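Local coordinates for UDP-4-amino-4,6-dideoxy-N-acetyl-beta-L-altrosamine transaminase (Helicobacter pylori, PDB 2FNU), which catalyses the PLP-dependent amino transfer from glutamate to a UDP-linked 4-keto sugar, the second step in making pseudaminic acid for flagellin modification, at residues R65-F70 with S94-V99; A72-I77 with R121-V126; R262-N267 with N360-V365. All blocks are in the same frame, centred on the assembly; numbering follows the deposited sequence.

Contact 1: R65-F70 with S94-V99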
loop_
_atom_site.group_PDB
_atom_site.type_symbol
_atom_site.label_atom_id
_atom_site.label_comp_id
_atom_site.label_asym_id
_atom_site.label_seq_id
_atom_site.Cartn_x
_atom_site.Cartn_y
_atom_site.Cartn_z
ATOM N N ARG B 65 -7.874 13.205 -0.789
ATOM C CA ARG B 65 -8.128 13.539 0.609
ATOM C C ARG B 65 -7.472 14.852 0.992
ATOM O O ARG B 65 -7.923 15.527 1.932
ATOM C CB ARG B 65 -7.610 12.428 1.544
ATOM C CG ARG B 65 -8.511 11.178 1.583
ATOM C CD ARG B 65 -9.806 11.391 2.408
ATOM N NE ARG B 65 -9.499 11.737 3.802
ATOM C CZ ARG B 65 -9.153 10.851 4.740
ATOM N NH1 ARG B 65 -9.107 9.543 4.472
ATOM N NH2 ARG B 65 -8.844 11.286 5.960
ATOM N N ASN B 66 -6.407 15.221 0.282
ATOM C CA ASN B 66 -5.562 16.328 0.745
ATOM C C ASN B 66 -5.576 17.598 -0.102
ATOM O O ASN B 66 -5.130 18.653 0.376
ATOM C CB ASN B 66 -4.116 15.855 0.960
ATOM C CG ASN B 66 -3.994 14.912 2.144
ATOM O OD1 ASN B 66 -3.952 13.681 1.984
ATOM N ND2 ASN B 66 -3.958 15.473 3.334
ATOM N N PHE B 67 -6.075 17.526 -1.339
ATOM C CA PHE B 67 -6.035 18.732 -2.190
ATOM C C PHE B 67 -6.863 19.862 -1.589
ATOM O O PHE B 67 -6.589 21.039 -1.832
ATOM C CB PHE B 67 -6.431 18.417 -3.648
ATOM C CG PHE B 67 -7.915 18.343 -3.883
ATOM C CD1 PHE B 67 -8.593 19.404 -4.506
ATOM C CD2 PHE B 67 -8.634 17.197 -3.527
ATOM C CE1 PHE B 67 -9.969 19.335 -4.719
ATOM C CE2 PHE B 67 -10.001 17.113 -3.747
ATOM C CZ PHE B 67 -10.676 18.194 -4.355
ATOM N N SER B 68 -7.847 19.466 -0.796
ATOM C CA SER B 68 -8.742 20.377 -0.083
ATOM C C SER B 68 -9.298 19.673 1.128
ATOM O O SER B 68 -9.432 18.441 1.132
ATOM C CB SER B 68 -9.922 20.766 -0.974
ATOM O OG SER B 68 -10.762 21.692 -0.287
ATOM N N GLU B 69 -9.639 20.439 2.168
ATOM C CA GLU B 69 -10.509 19.880 3.199
ATOM C C GLU B 69 -11.866 19.570 2.569
ATOM O O GLU B 69 -12.302 20.266 1.640
ATOM C CB GLU B 69 -10.666 20.846 4.378
ATOM C CG GLU B 69 -9.358 21.085 5.123
ATOM C CD GLU B 69 -9.557 21.497 6.577
ATOM O OE1 GLU B 69 -10.605 22.100 6.905
ATOM O OE2 GLU B 69 -8.651 21.213 7.394
ATOM N N PHE B 70 -12.516 18.516 3.045
ATOM C CA PHE B 70 -13.826 18.146 2.529
ATOM C C PHE B 70 -14.937 19.039 3.067
ATOM O O PHE B 70 -14.976 19.338 4.270
ATOM C CB PHE B 70 -14.159 16.691 2.837
ATOM C CG PHE B 70 -15.460 16.255 2.246
ATOM C CD1 PHE B 70 -15.540 15.867 0.911
ATOM C CD2 PHE B 70 -16.624 16.258 3.013
ATOM C CE1 PHE B 70 -16.735 15.482 0.354
ATOM C CE2 PHE B 70 -17.843 15.869 2.453
ATOM C CZ PHE B 70 -17.897 15.473 1.120
ATOM N N SER B 94 -13.240 9.351 -0.507
ATOM C CA SER B 94 -12.873 10.672 -0.035
ATOM C C SER B 94 -14.108 11.547 0.188
ATOM O O SER B 94 -13.977 12.720 0.527
ATOM C CB SER B 94 -11.899 11.320 -1.022
ATOM O OG SER B 94 -10.734 10.506 -1.121
ATOM N N GLY B 95 -15.299 10.972 -0.015
ATOM C CA GLY B 95 -16.551 11.680 0.285
ATOM C C GLY B 95 -17.222 12.288 -0.929
ATOM O O GLY B 95 -18.320 12.854 -0.811
ATOM N N TYR B 96 -16.581 12.173 -2.089
ATOM C CA TYR B 96 -17.072 12.846 -3.296
ATOM C C TYR B 96 -18.017 12.014 -4.143
ATOM O O TYR B 96 -17.889 10.788 -4.231
ATOM C CB TYR B 96 -15.878 13.305 -4.165
ATOM C CG TYR B 96 -15.092 14.411 -3.495
ATOM C CD1 TYR B 96 -13.901 14.144 -2.819
ATOM C CD2 TYR B 96 -15.572 15.738 -3.488
ATOM C CE1 TYR B 96 -13.196 15.166 -2.170
ATOM C CE2 TYR B 96 -14.861 16.761 -2.848
ATOM C CZ TYR B 96 -13.685 16.478 -2.189
ATOM O OH TYR B 96 -13.008 17.491 -1.547
ATOM N N THR B 97 -18.968 12.697 -4.776
ATOM C CA THR B 97 -19.846 12.094 -5.783
ATOM C C THR B 97 -19.250 12.354 -7.161
ATOM O O THR B 97 -19.054 13.512 -7.525
ATOM C CB THR B 97 -21.239 12.738 -5.706
ATOM O OG1 THR B 97 -21.861 12.360 -4.474
ATOM C CG2 THR B 97 -22.128 12.297 -6.874
ATOM N N PRO B 98 -18.919 11.286 -7.916
ATOM C CA PRO B 98 -18.446 11.460 -9.297
ATOM C C PRO B 98 -19.586 11.900 -10.191
ATOM O O PRO B 98 -20.691 11.369 -10.088
ATOM C CB PRO B 98 -17.966 10.064 -9.705
ATOM C CG PRO B 98 -18.725 9.125 -8.815
ATOM C CD PRO B 98 -18.962 9.867 -7.508
ATOM N N VAL B 99 -19.294 12.843 -11.086
ATOM C CA VAL B 99 -20.243 13.263 -12.100
ATOM C C VAL B 99 -19.621 12.929 -13.441
ATOM O O VAL B 99 -18.607 13.505 -13.807
ATOM C CB VAL B 99 -20.546 14.768 -11.960
ATOM C CG1 VAL B 99 -21.520 15.229 -13.036
ATOM C CG2 VAL B 99 -21.116 15.044 -10.571
HETATM O O HOH W 1 -10.934 16.502 -0.102
#
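F70 drives the edge of its ring into one face of Y96, and with F67 the two form an aromatic cluster where the chain leaves helix 56-66. It sits at the rim of the large-domain sheet of a fold type I, PLP-dependent aminotransferase, beside the connection from helix 86-93 into the outermost strand, 97-100.

The ring contacts come first. F70 and Y96 make an edge-to-face pair, centroids 5.1 Å apart and planes at 72°. F70 CD1 does the touching, 3.7 Å from Y96 CZ and displaced toward the rim of the tyrosine ring. The F70 ring extends across to the other segment because its CG stands opposite the backbone N (chi1 -176°). F67 reaches the phenol end of Y96 instead: its CE2 lies 4.0 Å from Y96 CZ, the two side chains arriving from opposite directions with their rings at 39°. I77 of strand 76-79 and K123 of strand 122-128 touch both F67 and Y96.

Ring against backbone is the second kind. F70 also lies along the turn that ends helix 86-93, where G95, at positive phi, closes a Schellman motif. F70 CE1 and CZ lie against the G95 carbonyl, CZ 3.3 Å from its O; the absence of a side chain on G95 leaves room for CE1.

R65 and S94 meet without a bond. R65 CG packs on S94 OG at 3.6 Å, while the guanidinium forms a salt bridge with E93 of the second subunit and the S94 hydroxyl bonds to M90 O.

One water joins the two segments, lying at the edge of the Y96 ring; it accepts from Y96 OH at 2.7 Å and donates to S68 O, also at 2.7 Å.

Contact 2: A72-I77 with R121-V126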
loop_
_atom_site.group_PDB
_atom_site.type_symbol
_atom_site.label_atom_id
_atom_site.label_comp_id
_atom_site.label_asym_id
_atom_site.label_seq_id
_atom_site.Cartn_x
_atom_site.Cartn_y
_atom_site.Cartn_z
ATOM N N ALA B 72 -19.292 19.087 2.668
ATOM C CA ALA B 72 -20.488 18.426 2.146
ATOM C C ALA B 72 -21.211 19.285 1.108
ATOM O O ALA B 72 -21.968 18.768 0.285
ATOM C CB ALA B 72 -21.435 18.061 3.275
ATOM N N ASP B 73 -20.977 20.590 1.171
ATOM C CA ASP B 73 -21.570 21.542 0.229
ATOM C C ASP B 73 -20.818 21.612 -1.113
ATOM O O ASP B 73 -21.337 22.159 -2.083
ATOM C CB ASP B 73 -21.624 22.935 0.862
ATOM C CG ASP B 73 -22.593 23.012 2.046
ATOM O OD1 ASP B 73 -22.382 23.883 2.912
ATOM O OD2 ASP B 73 -23.555 22.213 2.106
ATOM N N ARG B 74 -19.598 21.070 -1.150
ATOM C CA ARG B 74 -18.744 21.103 -2.347
ATOM C C ARG B 74 -18.242 19.676 -2.598
ATOM O O ARG B 74 -17.036 19.394 -2.556
ATOM C CB ARG B 74 -17.595 22.105 -2.176
ATOM C CG ARG B 74 -18.099 23.572 -2.124
ATOM C CD ARG B 74 -16.999 24.584 -1.796
ATOM N NE ARG B 74 -16.444 24.449 -0.442
ATOM C CZ ARG B 74 -17.000 24.930 0.672
ATOM N NH1 ARG B 74 -18.161 25.573 0.633
ATOM N NH2 ARG B 74 -16.394 24.758 1.840
ATOM N N ASN B 75 -19.208 18.802 -2.864
ATOM C CA ASN B 75 -18.998 17.355 -2.838
ATOM C C ASN B 75 -18.970 16.678 -4.211
ATOM O O ASN B 75 -18.842 15.457 -4.262
ATOM C CB ASN B 75 -20.099 16.684 -2.007
ATOM C CG ASN B 75 -21.466 16.774 -2.670
ATOM O OD1 ASN B 75 -22.106 15.758 -2.961
ATOM N ND2 ASN B 75 -21.904 17.989 -2.941
ATOM N N GLU B 76 -19.142 17.431 -5.300
ATOM C CA GLU B 76 -19.162 16.799 -6.625
ATOM C C GLU B 76 -17.849 16.984 -7.365
ATOM O O GLU B 76 -17.269 18.079 -7.356
ATOM C CB GLU B 76 -20.323 17.344 -7.469
ATOM C CG GLU B 76 -21.677 16.959 -6.904
ATOM C CD GLU B 76 -22.861 17.423 -7.747
ATOM O OE1 GLU B 76 -23.999 17.285 -7.252
ATOM O OE2 GLU B 76 -22.667 17.904 -8.877
ATOM N N ILE B 77 -17.374 15.911 -8.005
ATOM C CA ILE B 77 -16.180 15.994 -8.831
ATOM C C ILE B 77 -16.497 15.415 -10.190
ATOM O O ILE B 77 -16.971 14.291 -10.280
ATOM C CB ILE B 77 -14.972 15.286 -8.170
ATOM C CG1 ILE B 77 -14.479 16.145 -6.987
ATOM C CG2 ILE B 77 -13.845 15.055 -9.189
ATOM C CD1 ILE B 77 -13.231 15.653 -6.258
ATOM N N ARG B 121 -22.021 22.823 -6.345
ATOM C CA ARG B 121 -21.407 21.738 -5.566
ATOM C C ARG B 121 -20.091 21.236 -6.165
ATOM O O ARG B 121 -19.383 20.443 -5.527
ATOM C CB ARG B 121 -22.372 20.561 -5.480
ATOM C CG ARG B 121 -23.628 20.882 -4.683
ATOM C CD ARG B 121 -24.504 19.653 -4.459
ATOM N NE ARG B 121 -25.512 19.946 -3.442
ATOM C CZ ARG B 121 -25.331 19.802 -2.130
ATOM N NH1 ARG B 121 -24.186 19.338 -1.647
ATOM N NH2 ARG B 121 -26.312 20.116 -1.295
ATOM N N THR B 122 -19.766 21.678 -7.376
ATOM C CA THR B 122 -18.569 21.162 -8.054
ATOM C C THR B 122 -17.296 21.634 -7.360
ATOM O O THR B 122 -17.122 22.822 -7.106
ATOM C CB THR B 122 -18.544 21.586 -9.538
ATOM O OG1 THR B 122 -19.837 21.350 -10.109
ATOM C CG2 THR B 122 -17.489 20.770 -10.319
ATOM N N LYS B 123 -16.391 20.688 -7.098
ATOM C CA LYS B 123 -15.133 20.970 -6.413
ATOM C C LYS B 123 -13.907 20.849 -7.329
ATOM O O LYS B 123 -12.922 21.574 -7.174
ATOM C CB LYS B 123 -14.984 20.004 -5.228
ATOM C CG LYS B 123 -13.761 20.265 -4.378
ATOM C CD LYS B 123 -13.889 21.587 -3.609
ATOM C CE LYS B 123 -12.637 21.839 -2.791
ATOM N NZ LYS B 123 -12.714 23.098 -1.993
ATOM N N ALA B 124 -13.959 19.923 -8.276
ATOM C CA ALA B 124 -12.787 19.636 -9.096
ATOM C C ALA B 124 -13.193 18.896 -10.347
ATOM O O ALA B 124 -14.335 18.413 -10.438
ATOM C CB ALA B 124 -11.780 18.759 -8.296
ATOM N N ILE B 125 -12.244 18.794 -11.279
ATOM C CA ILE B 125 -12.390 17.916 -12.443
ATOM C C ILE B 125 -11.208 16.941 -12.424
ATOM O O ILE B 125 -10.069 17.387 -12.268
ATOM C CB ILE B 125 -12.415 18.712 -13.767
ATOM C CG1 ILE B 125 -13.590 19.708 -13.744
ATOM C CG2 ILE B 125 -12.489 17.763 -14.981
ATOM C CD1 ILE B 125 -13.724 20.541 -15.018
ATOM N N VAL B 126 -11.478 15.635 -12.564
ATOM C CA VAL B 126 -10.399 14.640 -12.671
ATOM C C VAL B 126 -10.434 14.048 -14.082
ATOM O O VAL B 126 -11.386 13.345 -14.430
ATOM C CB VAL B 126 -10.557 13.486 -11.644
ATOM C CG1 VAL B 126 -9.487 12.395 -11.894
ATOM C CG2 VAL B 126 -10.465 14.023 -10.216
HETATM O O HOH W 2 -24.892 19.948 1.336
HETATM O O HOH W 3 -14.439 22.139 -0.009
HETATM O O HOH W 4 -20.692 18.836 -10.715
#
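E76 and T122 pair as parallel neighbours where strands 76-79 and 122-128 enter the large-domain sheet of this fold type I aminotransferase. The close part is backbone: E76 N donates to R121 O at 3.0 Å, 166° at the hydrogen, and E76 O receives K123 N at 2.8 Å, almost in line with the carbonyl bond. One residue thus grips the chain on both sides of T122.

Farther in, I77 fills the joint between the strands. Its CG1 meets A124 CB at 4.0 Å and its CG2 meets V126 CG2 at 3.7 Å, while L91 of helix 86-93 and Y96 also touch it. The V126 side chain is about 8 Å from the bound PMP.

At the border, a water donates to E76 OE2 and accepts from T122 OG1; both atoms also bond to N119. Toward solvent the fit gives way to long side chains and more water. R121 runs extended from CG to NE and turns the edge of its guanidinium to A72 O, but the NH1 bond is weak, 122° at the hydrogen. A water accepting from R121 NH2 donates to D73 OD2, linking a carboxylate and a guanidinium that do not touch directly. R74 and K123 are like charges, the lysine having a second partner in S68 OG; between them a single water accepts from R74 NE at 3.1 Å and from K123 NZ at 2.8 Å.

Contact 3: R262-N267 with N360-V365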
loop_
_atom_site.group_PDB
_atom_site.type_symbol
_atom_site.label_atom_id
_atom_site.label_comp_id
_atom_site.label_asym_id
_atom_site.label_seq_id
_atom_site.Cartn_x
_atom_site.Cartn_y
_atom_site.Cartn_z
ATOM N N ARG B 262 1.150 0.438 -39.905
ATOM C CA ARG B 262 1.449 0.127 -41.313
ATOM C C ARG B 262 0.568 -1.014 -41.800
ATOM O O ARG B 262 -0.012 -0.948 -42.899
ATOM C CB ARG B 262 2.917 -0.240 -41.516
ATOM C CG ARG B 262 3.879 0.917 -41.359
ATOM C CD ARG B 262 5.255 0.520 -41.884
ATOM N NE ARG B 262 5.808 -0.675 -41.234
ATOM C CZ ARG B 262 6.425 -0.673 -40.054
ATOM N NH1 ARG B 262 6.561 0.467 -39.366
ATOM N NH2 ARG B 262 6.913 -1.818 -39.562
ATOM N N ILE B 263 0.466 -2.072 -40.994
ATOM C CA ILE B 263 -0.258 -3.261 -41.425
ATOM C C ILE B 263 -1.768 -3.030 -41.432
ATOM O O ILE B 263 -2.476 -3.578 -42.289
ATOM C CB ILE B 263 0.134 -4.475 -40.532
ATOM C CG1 ILE B 263 1.632 -4.781 -40.740
ATOM C CG2 ILE B 263 -0.725 -5.706 -40.825
ATOM C CD1 ILE B 263 2.254 -5.723 -39.718
ATOM N N PHE B 264 -2.254 -2.203 -40.498
ATOM C CA PHE B 264 -3.673 -1.906 -40.383
ATOM C C PHE B 264 -4.166 -0.759 -41.264
ATOM O O PHE B 264 -5.369 -0.491 -41.294
ATOM C CB PHE B 264 -4.012 -1.551 -38.918
ATOM C CG PHE B 264 -3.849 -2.695 -37.956
ATOM C CD1 PHE B 264 -3.956 -4.017 -38.379
ATOM C CD2 PHE B 264 -3.622 -2.445 -36.602
ATOM C CE1 PHE B 264 -3.824 -5.083 -37.478
ATOM C CE2 PHE B 264 -3.493 -3.500 -35.684
ATOM C CZ PHE B 264 -3.601 -4.813 -36.121
ATOM N N LYS B 265 -3.258 -0.056 -41.948
ATOM C CA LYS B 265 -3.655 1.101 -42.766
ATOM C C LYS B 265 -4.748 0.691 -43.761
ATOM O O LYS B 265 -4.603 -0.312 -44.462
ATOM C CB LYS B 265 -2.439 1.685 -43.491
ATOM C CG LYS B 265 -2.760 2.794 -44.485
ATOM C CD LYS B 265 -2.680 4.160 -43.858
ATOM C CE LYS B 265 -2.715 5.238 -44.929
ATOM N NZ LYS B 265 -2.371 6.570 -44.366
ATOM N N ASP B 266 -5.843 1.459 -43.766
ATOM C CA ASP B 266 -7.006 1.254 -44.665
ATOM C C ASP B 266 -7.717 -0.086 -44.507
ATOM O O ASP B 266 -8.463 -0.515 -45.403
ATOM C CB ASP B 266 -6.640 1.478 -46.143
ATOM C CG ASP B 266 -6.134 2.873 -46.417
ATOM O OD1 ASP B 266 -5.246 3.006 -47.278
ATOM O OD2 ASP B 266 -6.608 3.830 -45.768
ATOM N N ASN B 267 -7.515 -0.761 -43.378
ATOM C CA ASN B 267 -8.245 -2.004 -43.153
ATOM C C ASN B 267 -9.749 -1.694 -43.017
ATOM O O ASN B 267 -10.134 -0.610 -42.557
ATOM C CB ASN B 267 -7.698 -2.753 -41.931
ATOM C CG ASN B 267 -8.328 -2.291 -40.646
ATOM O OD1 ASN B 267 -9.404 -2.753 -40.279
ATOM N ND2 ASN B 267 -7.682 -1.360 -39.963
ATOM N N ASN B 360 3.286 -10.612 -36.759
ATOM C CA ASN B 360 2.459 -11.803 -36.629
ATOM C C ASN B 360 1.121 -11.540 -35.964
ATOM O O ASN B 360 0.079 -12.010 -36.423
ATOM C CB ASN B 360 3.208 -12.941 -35.946
ATOM C CG ASN B 360 4.015 -13.754 -36.947
ATOM O OD1 ASN B 360 3.579 -14.826 -37.389
ATOM N ND2 ASN B 360 5.158 -13.206 -37.371
ATOM N N ILE B 361 1.148 -10.769 -34.885
ATOM C CA ILE B 361 -0.099 -10.427 -34.210
ATOM C C ILE B 361 -1.020 -9.639 -35.142
ATOM O O ILE B 361 -2.214 -9.916 -35.243
ATOM C CB ILE B 361 0.178 -9.614 -32.924
ATOM C CG1 ILE B 361 0.893 -10.491 -31.891
ATOM C CG2 ILE B 361 -1.120 -9.036 -32.333
ATOM C CD1 ILE B 361 1.649 -9.712 -30.838
ATOM N N ALA B 362 -0.466 -8.627 -35.805
ATOM C CA ALA B 362 -1.270 -7.757 -36.651
ATOM C C ALA B 362 -1.948 -8.537 -37.782
ATOM O O ALA B 362 -3.137 -8.371 -38.027
ATOM C CB ALA B 362 -0.401 -6.636 -37.208
ATOM N N HIS B 363 -1.191 -9.413 -38.442
ATOM C CA HIS B 363 -1.773 -10.210 -39.499
ATOM C C HIS B 363 -2.848 -11.181 -38.947
ATOM O O HIS B 363 -3.894 -11.360 -39.576
ATOM C CB HIS B 363 -0.671 -10.881 -40.333
ATOM C CG HIS B 363 0.004 -9.944 -41.295
ATOM N ND1 HIS B 363 -0.592 -9.546 -42.476
ATOM C CD2 HIS B 363 1.216 -9.333 -41.260
ATOM C CE1 HIS B 363 0.221 -8.729 -43.123
ATOM N NE2 HIS B 363 1.327 -8.589 -42.412
ATOM N N SER B 364 -2.618 -11.732 -37.757
ATOM C CA SER B 364 -3.613 -12.582 -37.074
ATOM C C SER B 364 -4.889 -11.832 -36.684
ATOM O O SER B 364 -5.988 -12.378 -36.802
ATOM C CB SER B 364 -3.002 -13.239 -35.842
ATOM O OG SER B 364 -1.968 -14.143 -36.211
ATOM N N VAL B 365 -4.749 -10.588 -36.218
ATOM C CA VAL B 365 -5.921 -9.748 -35.901
ATOM C C VAL B 365 -6.763 -9.571 -37.151
ATOM O O VAL B 365 -7.980 -9.726 -37.105
ATOM C CB VAL B 365 -5.502 -8.365 -35.320
ATOM C CG1 VAL B 365 -6.670 -7.386 -35.234
ATOM C CG2 VAL B 365 -4.891 -8.554 -33.951
#
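I263 lays its CG2 methyl over the face of the H363 imidazole, and this CH-pi contact marks the outer side of the packing between the C-terminal end of helix 246-264 and helix 355-370. Both helices lie away from the large-domain sheet, in the C-terminal part of the chain, consistent with the small domain of a fold type I aminotransferase. The methyl stands 3.9 Å from the ring centroid and only 12° off the normal, so it is centred on the ring; the two side chains cross at about a right angle. H363 is brought over by chi1 of -77°, which sets CG opposite its own carbonyl carbon and swings the ring to the isoleucine.

The other apolar contacts lie farther in. A362 is the point of closest backbone approach, its CA 6.6 Å from that of I263. The small A362 CB is met by I263 CG2 at 3.7 Å and by F264 CE1 at 3.8 Å. F264 then reaches one helical turn on, where its CZ lies 4.1 Å from V365 CG1. A362 O lies at the edge of the F264 ring, near its plane, 3.4 Å from CE1. L347 touches both F264 and V365, and F264 makes an edge-to-face pair with F270.

The type II turn from F264 to N267 is clasped at F264 O, which accepts from N267 N and, on a lone pair in the carbonyl plane, from N267 ND2 at 2.8 Å; ND2 also bonds to F270 O.

None of these hydrogen bonds joins the two segments, so their grip is one of shape and dispersion: I263 and F264 close on A362 CB, V365 takes the far end of the F264 ring, and an imidazole face closes the exposed edge.

How the contacts relate
Contacts 1 and 2 are two parts of one corner of the sheet: their segments alternate along the chain, their centres lie 7 Å apart, and strands 97-100 and 76-79 are neighbours. T97 N to N75 O and V99 N to I77 O are probable hydrogen bonds between them. Both are partly buried, yet contact 2 rests on strand bonds with water-linked charges outside, whereas contact 1 is mainly aromatic and touches the second subunit through R65. Contact 3 stands apart, about 44 Å away between centres, on the opposite side of the chain's centre. It is a buried meeting of two helices, largely apolar.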